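Local coordinates for protein putative dihydrodipicolinate synthase (PDB 2PCQ) that belongs to the dihydrodipicolinate synthase family of TIM-barrel proteins and binds a potassium ion in the crystal, at residues L104-G107 with L108-Y112; P264-E267 with R268-P271. One frame throughout, in Å; residues are numbered along the deposited sequence.

Contact 1: L104-G107 with L108-Y112; sequences LGAG and LLRYY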
ATOM      1  N   LEU A 104     -14.243   4.285 -12.637  1.00 19.39           N
ATOM      2  CA  LEU A 104     -14.610   3.453 -13.779  1.00 20.35           C
ATOM      3  C   LEU A 104     -15.826   2.550 -13.546  1.00 20.08           C
ATOM      4  O   LEU A 104     -16.728   2.491 -14.381  1.00 18.72           O
ATOM      5  CB  LEU A 104     -13.398   2.615 -14.195  1.00 22.37           C
ATOM      6  CG  LEU A 104     -13.412   1.882 -15.535  1.00 22.42           C
ATOM      7  CD1 LEU A 104     -13.718   2.854 -16.669  1.00 19.65           C
ATOM      8  CD2 LEU A 104     -12.052   1.227 -15.746  1.00 19.63           C
ATOM      9  N   GLY A 105     -15.852   1.848 -12.419  1.00 22.42           N
ATOM     10  CA  GLY A 105     -16.970   0.963 -12.126  1.00 23.97           C
ATOM     11  C   GLY A 105     -17.137  -0.113 -13.185  1.00 24.36           C
ATOM     12  O   GLY A 105     -16.158  -0.712 -13.635  1.00 21.75           O
ATOM     13  N   ALA A 106     -18.379  -0.354 -13.594  1.00 23.24           N
ATOM     14  CA  ALA A 106     -18.672  -1.361 -14.609  1.00 22.80           C
ATOM     15  C   ALA A 106     -18.153  -0.916 -15.973  1.00 20.67           C
ATOM     16  O   ALA A 106     -18.244  -1.660 -16.951  1.00 20.96           O
ATOM     17  CB  ALA A 106     -20.177  -1.619 -14.678  1.00 28.19           C
ATOM     18  N   GLY A 107     -17.617   0.300 -16.032  1.00 18.42           N
ATOM     19  CA  GLY A 107     -17.070   0.811 -17.278  1.00 14.95           C
ATOM     20  C   GLY A 107     -15.876  -0.017 -17.730  1.00 17.54           C
ATOM     21  O   GLY A 107     -15.478   0.038 -18.895  1.00 16.45           O
ATOM     22  N   LEU A 108     -15.297  -0.782 -16.807  1.00 18.35           N
ATOM     23  CA  LEU A 108     -14.157  -1.636 -17.132  1.00 18.16           C
ATOM     24  C   LEU A 108     -14.596  -2.691 -18.137  1.00 19.05           C
ATOM     25  O   LEU A 108     -13.913  -2.939 -19.132  1.00 17.72           O
ATOM     26  CB  LEU A 108     -13.622  -2.333 -15.878  1.00 16.58           C
ATOM     27  CG  LEU A 108     -12.472  -3.323 -16.112  1.00 23.12           C
ATOM     28  CD1 LEU A 108     -11.237  -2.580 -16.593  1.00 15.48           C
ATOM     29  CD2 LEU A 108     -12.169  -4.061 -14.828  1.00 30.27           C
ATOM     30  N   LEU A 109     -15.737  -3.318 -17.860  1.00 18.97           N
ATOM     31  CA  LEU A 109     -16.273  -4.347 -18.743  1.00 19.63           C
ATOM     32  C   LEU A 109     -16.710  -3.712 -20.058  1.00 20.62           C
ATOM     33  O   LEU A 109     -16.486  -4.277 -21.127  1.00 19.68           O
ATOM     34  CB  LEU A 109     -17.464  -5.052 -18.079  1.00 21.62           C
ATOM     35  CG  LEU A 109     -17.173  -5.719 -16.730  1.00 24.77           C
ATOM     36  CD1 LEU A 109     -18.448  -6.329 -16.169  1.00 24.34           C
ATOM     37  CD2 LEU A 109     -16.100  -6.786 -16.907  1.00 24.79           C
ATOM     38  N   ARG A 110     -17.327  -2.536 -19.978  1.00 17.98           N
ATOM     39  CA  ARG A 110     -17.773  -1.844 -21.182  1.00 18.73           C
ATOM     40  C   ARG A 110     -16.586  -1.535 -22.086  1.00 19.90           C
ATOM     41  O   ARG A 110     -16.689  -1.622 -23.309  1.00 18.78           O
ATOM     42  CB  ARG A 110     -18.493  -0.535 -20.832  1.00 18.49           C
ATOM     43  CG  ARG A 110     -19.811  -0.718 -20.093  1.00 22.00           C
ATOM     44  CD  ARG A 110     -20.669   0.542 -20.184  1.00 21.77           C
ATOM     45  NE  ARG A 110     -20.106   1.683 -19.462  1.00 24.17           N
ATOM     46  CZ  ARG A 110     -20.198   1.862 -18.148  1.00 23.17           C
ATOM     47  NH1 ARG A 110     -20.833   0.971 -17.397  1.00 23.59           N
ATOM     48  NH2 ARG A 110     -19.660   2.937 -17.583  1.00 19.83           N
ATOM     49  N   TYR A 111     -15.460  -1.176 -21.478  1.00 14.88           N
ATOM     50  CA  TYR A 111     -14.254  -0.848 -22.233  1.00 16.20           C
ATOM     51  C   TYR A 111     -13.779  -2.048 -23.054  1.00 16.26           C
ATOM     52  O   TYR A 111     -13.635  -1.965 -24.272  1.00 16.78           O
ATOM     53  CB  TYR A 111     -13.143  -0.406 -21.274  1.00 14.26           C
ATOM     54  CG  TYR A 111     -11.880   0.078 -21.957  1.00 17.09           C
ATOM     55  CD1 TYR A 111     -11.869   1.261 -22.699  1.00 18.19           C
ATOM     56  CD2 TYR A 111     -10.696  -0.654 -21.869  1.00 16.43           C
ATOM     57  CE1 TYR A 111     -10.708   1.704 -23.335  1.00 19.15           C
ATOM     58  CE2 TYR A 111      -9.531  -0.221 -22.501  1.00 15.76           C
ATOM     59  CZ  TYR A 111      -9.545   0.955 -23.231  1.00 17.35           C
ATOM     60  OH  TYR A 111      -8.397   1.376 -23.855  1.00 14.88           O
ATOM     61  N   TYR A 112     -13.547  -3.167 -22.380  1.00 17.81           N
ATOM     62  CA  TYR A 112     -13.076  -4.372 -23.045  1.00 19.19           C
ATOM     63  C   TYR A 112     -14.073  -4.967 -24.037  1.00 20.20           C
ATOM     64  O   TYR A 112     -13.678  -5.476 -25.082  1.00 19.21           O
ATOM     65  CB  TYR A 112     -12.685  -5.422 -22.004  1.00 14.84           C
ATOM     66  CG  TYR A 112     -11.345  -5.154 -21.356  1.00 17.00           C
ATOM     67  CD1 TYR A 112     -11.247  -4.882 -19.990  1.00 18.59           C
ATOM     68  CD2 TYR A 112     -10.172  -5.169 -22.110  1.00 16.35           C
ATOM     69  CE1 TYR A 112     -10.009  -4.635 -19.393  1.00 19.25           C
ATOM     70  CE2 TYR A 112      -8.933  -4.924 -21.523  1.00 17.80           C
ATOM     71  CZ  TYR A 112      -8.858  -4.660 -20.167  1.00 16.63           C
ATOM     72  OH  TYR A 112      -7.633  -4.441 -19.583  1.00 15.79           O
TER
HETATM   73  O   HOH W   1     -19.522   2.837 -14.430  1.00 22.66           O

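Contact 2: P264-E267 with R268-P271; sequences PLWE and RFLP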
ATOM      1  N   PRO A 264      21.427   2.667 -13.655  1.00 20.28           N
ATOM      2  CA  PRO A 264      22.290   2.627 -12.469  1.00 22.08           C
ATOM      3  C   PRO A 264      22.675   1.181 -12.130  1.00 23.04           C
ATOM      4  O   PRO A 264      23.568   0.934 -11.321  1.00 24.70           O
ATOM      5  CB  PRO A 264      21.412   3.241 -11.375  1.00 23.74           C
ATOM      6  CG  PRO A 264      20.482   4.136 -12.133  1.00 24.93           C
ATOM      7  CD  PRO A 264      20.134   3.299 -13.336  1.00 21.92           C
ATOM      8  N   LEU A 265      21.987   0.226 -12.746  1.00 22.13           N
ATOM      9  CA  LEU A 265      22.258  -1.186 -12.492  1.00 20.98           C
ATOM     10  C   LEU A 265      23.179  -1.819 -13.526  1.00 17.67           C
ATOM     11  O   LEU A 265      23.446  -3.016 -13.465  1.00 19.11           O
ATOM     12  CB  LEU A 265      20.946  -1.972 -12.449  1.00 23.40           C
ATOM     13  CG  LEU A 265      20.033  -1.691 -11.253  1.00 29.94           C
ATOM     14  CD1 LEU A 265      18.704  -2.389 -11.446  1.00 28.75           C
ATOM     15  CD2 LEU A 265      20.707  -2.172  -9.976  1.00 32.30           C
ATOM     16  N   TRP A 266      23.678  -1.022 -14.465  1.00 17.55           N
ATOM     17  CA  TRP A 266      24.536  -1.569 -15.510  1.00 20.40           C
ATOM     18  C   TRP A 266      25.739  -2.346 -14.995  1.00 21.27           C
ATOM     19  O   TRP A 266      26.025  -3.440 -15.477  1.00 19.45           O
ATOM     20  CB  TRP A 266      25.022  -0.469 -16.455  1.00 20.61           C
ATOM     21  CG  TRP A 266      25.791  -1.028 -17.615  1.00 23.22           C
ATOM     22  CD1 TRP A 266      27.099  -0.784 -17.930  1.00 25.36           C
ATOM     23  CD2 TRP A 266      25.307  -1.953 -18.597  1.00 20.62           C
ATOM     24  NE1 TRP A 266      27.458  -1.501 -19.048  1.00 24.79           N
ATOM     25  CE2 TRP A 266      26.378  -2.224 -19.477  1.00 24.21           C
ATOM     26  CE3 TRP A 266      24.070  -2.575 -18.819  1.00 16.34           C
ATOM     27  CZ2 TRP A 266      26.251  -3.096 -20.567  1.00 21.20           C
ATOM     28  CZ3 TRP A 266      23.943  -3.442 -19.902  1.00 18.74           C
ATOM     29  CH2 TRP A 266      25.028  -3.693 -20.762  1.00 23.68           C
ATOM     30  N   GLU A 267      26.440  -1.785 -14.018  1.00 22.01           N
ATOM     31  CA  GLU A 267      27.618  -2.439 -13.461  1.00 27.21           C
ATOM     32  C   GLU A 267      27.312  -3.835 -12.923  1.00 25.75           C
ATOM     33  O   GLU A 267      28.130  -4.746 -13.046  1.00 23.74           O
ATOM     34  CB  GLU A 267      28.228  -1.569 -12.361  1.00 33.07           C
ATOM     35  CG  GLU A 267      29.449  -2.170 -11.698  1.00 46.06           C
ATOM     36  CD  GLU A 267      30.213  -1.157 -10.864  1.00 56.21           C
ATOM     37  OE1 GLU A 267      29.586  -0.482 -10.020  1.00 58.63           O
ATOM     38  OE2 GLU A 267      31.443  -1.035 -11.055  1.00 61.91           O
ATOM     39  N   ARG A 268      26.138  -4.004 -12.326  1.00 23.23           N
ATOM     40  CA  ARG A 268      25.746  -5.303 -11.790  1.00 23.08           C
ATOM     41  C   ARG A 268      25.232  -6.217 -12.899  1.00 21.32           C
ATOM     42  O   ARG A 268      25.431  -7.427 -12.862  1.00 21.15           O
ATOM     43  CB  ARG A 268      24.648  -5.139 -10.737  1.00 25.48           C
ATOM     44  CG  ARG A 268      25.100  -4.485  -9.443  1.00 35.75           C
ATOM     45  CD  ARG A 268      23.904  -4.169  -8.554  1.00 38.05           C
ATOM     46  NE  ARG A 268      23.132  -5.362  -8.221  1.00 41.24           N
ATOM     47  CZ  ARG A 268      21.966  -5.340  -7.581  1.00 45.19           C
ATOM     48  NH1 ARG A 268      21.436  -4.182  -7.208  1.00 45.71           N
ATOM     49  NH2 ARG A 268      21.330  -6.474  -7.311  1.00 45.92           N
ATOM     50  N   PHE A 269      24.572  -5.627 -13.889  1.00 17.95           N
ATOM     51  CA  PHE A 269      24.004  -6.401 -14.986  1.00 18.46           C
ATOM     52  C   PHE A 269      25.028  -6.904 -16.001  1.00 18.51           C
ATOM     53  O   PHE A 269      24.920  -8.030 -16.481  1.00 19.81           O
ATOM     54  CB  PHE A 269      22.955  -5.563 -15.719  1.00 13.75           C
ATOM     55  CG  PHE A 269      22.038  -6.367 -16.591  1.00 15.83           C
ATOM     56  CD1 PHE A 269      21.075  -7.198 -16.026  1.00 15.59           C
ATOM     57  CD2 PHE A 269      22.121  -6.281 -17.974  1.00 15.14           C
ATOM     58  CE1 PHE A 269      20.204  -7.929 -16.829  1.00 14.06           C
ATOM     59  CE2 PHE A 269      21.256  -7.006 -18.786  1.00 16.92           C
ATOM     60  CZ  PHE A 269      20.292  -7.832 -18.212  1.00 15.17           C
ATOM     61  N   LEU A 270      26.009  -6.068 -16.329  1.00 19.40           N
ATOM     62  CA  LEU A 270      27.033  -6.418 -17.314  1.00 22.43           C
ATOM     63  C   LEU A 270      27.584  -7.838 -17.167  1.00 20.12           C
ATOM     64  O   LEU A 270      27.490  -8.638 -18.095  1.00 23.87           O
ATOM     65  CB  LEU A 270      28.178  -5.393 -17.272  1.00 23.59           C
ATOM     66  CG  LEU A 270      29.371  -5.597 -18.218  1.00 27.25           C
ATOM     67  CD1 LEU A 270      28.901  -5.640 -19.666  1.00 21.88           C
ATOM     68  CD2 LEU A 270      30.373  -4.464 -18.015  1.00 22.69           C
ATOM     69  N   PRO A 271      28.155  -8.174 -15.999  1.00 23.63           N
ATOM     70  CA  PRO A 271      28.693  -9.528 -15.830  1.00 24.03           C
ATOM     71  C   PRO A 271      27.647 -10.635 -15.963  1.00 25.24           C
ATOM     72  O   PRO A 271      27.959 -11.739 -16.409  1.00 20.75           O
ATOM     73  CB  PRO A 271      29.331  -9.480 -14.439  1.00 25.41           C
ATOM     74  CG  PRO A 271      28.522  -8.444 -13.725  1.00 24.75           C
ATOM     75  CD  PRO A 271      28.361  -7.375 -14.778  1.00 23.60           C
TER
HETATM   76  O   HOH W   2      25.137  -1.384 -10.783  1.00 28.88           O

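Contact 1: L104-G107 with L108-Y112
Arg110 folds back over Gly107, so that the guanidinium lies flat against the glycine, with Gly107 CA 3.4 Å from Arg110 CZ and over the centre of the group. The bend at chi3 (-67°) brings the plane round to this position, while Ala106 CB touches NH1. A water in the guanidinium plane accepts from Arg110 NH2 at 3.2 Å and donates to Leu104 O, which also takes the N-H of Gly107 in the type II' turn from Leu104 to Gly107. The stronger partner of NH2 is Pro258 O of the second subunit, whose Tyr259 packs on Leu104 and Arg110.

Each carbonyl from Gly105 to Gly107 is used by the first turn of helix 107-118. Leu108 N reaches Gly105 O at 3.3 Å in an almost straight bond (172°), although the donor stands well above the carbonyl plane. Ala106 O receives Arg110 N at 3.3 Å, and a weak second bond from Leu109 N. One residue on, Gly107 O takes Tyr111 N at 2.9 Å. Gly105 has positive phi (59°), a backbone conformation that favours glycine and fits its place in the turn.

Leu104 and Leu108 form the apolar flank, Leu104 CD2 lying 3.9 Å from Leu108 CB and the two side chains crossing at about a right angle, while Leu104 CG rests 3.5 Å from the backbone at Leu108 N. Farther along, Tyr112 OH bonds to Ala94 O at the end of strand 91-94, tying this βα-unit of the barrel together. With the carbonyls from Leu104 to Gly107 each accepting a bond from the turn or the first turn of the helix, and Arg110 NH2 shared between the bridging water and Pro258 O of the second subunit, the chemistry couples the start of this helix to the subunit interface.

Contact 2: P264-E267 with R268-P271
Trp266 reaches forward over the first turn of helix 266-278 to meet Phe269 and Leu270. Its CB starts out away from these residues, but CG is anti to the backbone N (chi1 -174°), and the indole comes back along the helix. At the six-membered end of the ring the contacts divide: CZ3 lies 3.9 Å from Phe269 CD2, approaching the phenyl edge near its plane, whereas CZ2 meets Leu270 CD1 at 3.8 Å. Leu270 CB stands over one indole face, displaced toward its rim. Outside the turn, the indole packs edge-to-face with His247 and touches Gln243, both of helix 216-247, while Phe269 rests on Leu229 of that helix.

Leu270 N donates to Trp266 O at 2.8 Å, and Phe269 N to Leu265 O at 2.9 Å. Arg268 N has a weak bond to Leu265 O and also donates to a water that bridges to Pro264 O. Leu265 and Arg268 run side by side, with Leu265 CD2 3.5 Å from Arg268 NH1. Pro271 brings no N-H to Glu267 O; its CD lies 3.2 Å from that oxygen, at a kink in the helix. Trp266 and Phe269 thus give the turn an aromatic contact to helix 216-247, with Leu265 and the Arg268 chain also against that helix and a water linking Pro264 O to Arg268 N at its start.

In the fold
Both contacts are first turns of helices, on opposite sides of the chain's centre and about 28 Å apart at their nearest atoms. Contact 1 opens helix 107-118, one of the helices around the eight-stranded barrel; it is partly buried, and a second subunit joins it. Contact 2 opens the C-terminal helix 266-278, lies at the surface, and meets helix 216-247 of its own chain but no other chain of the assembly. Each has a water that links an early carbonyl to an arginine, through the guanidinium in 104-112 and through the backbone N in 264-271. Polar bonding across subunits marks the former, whereas aromatic packing within one chain marks the latter.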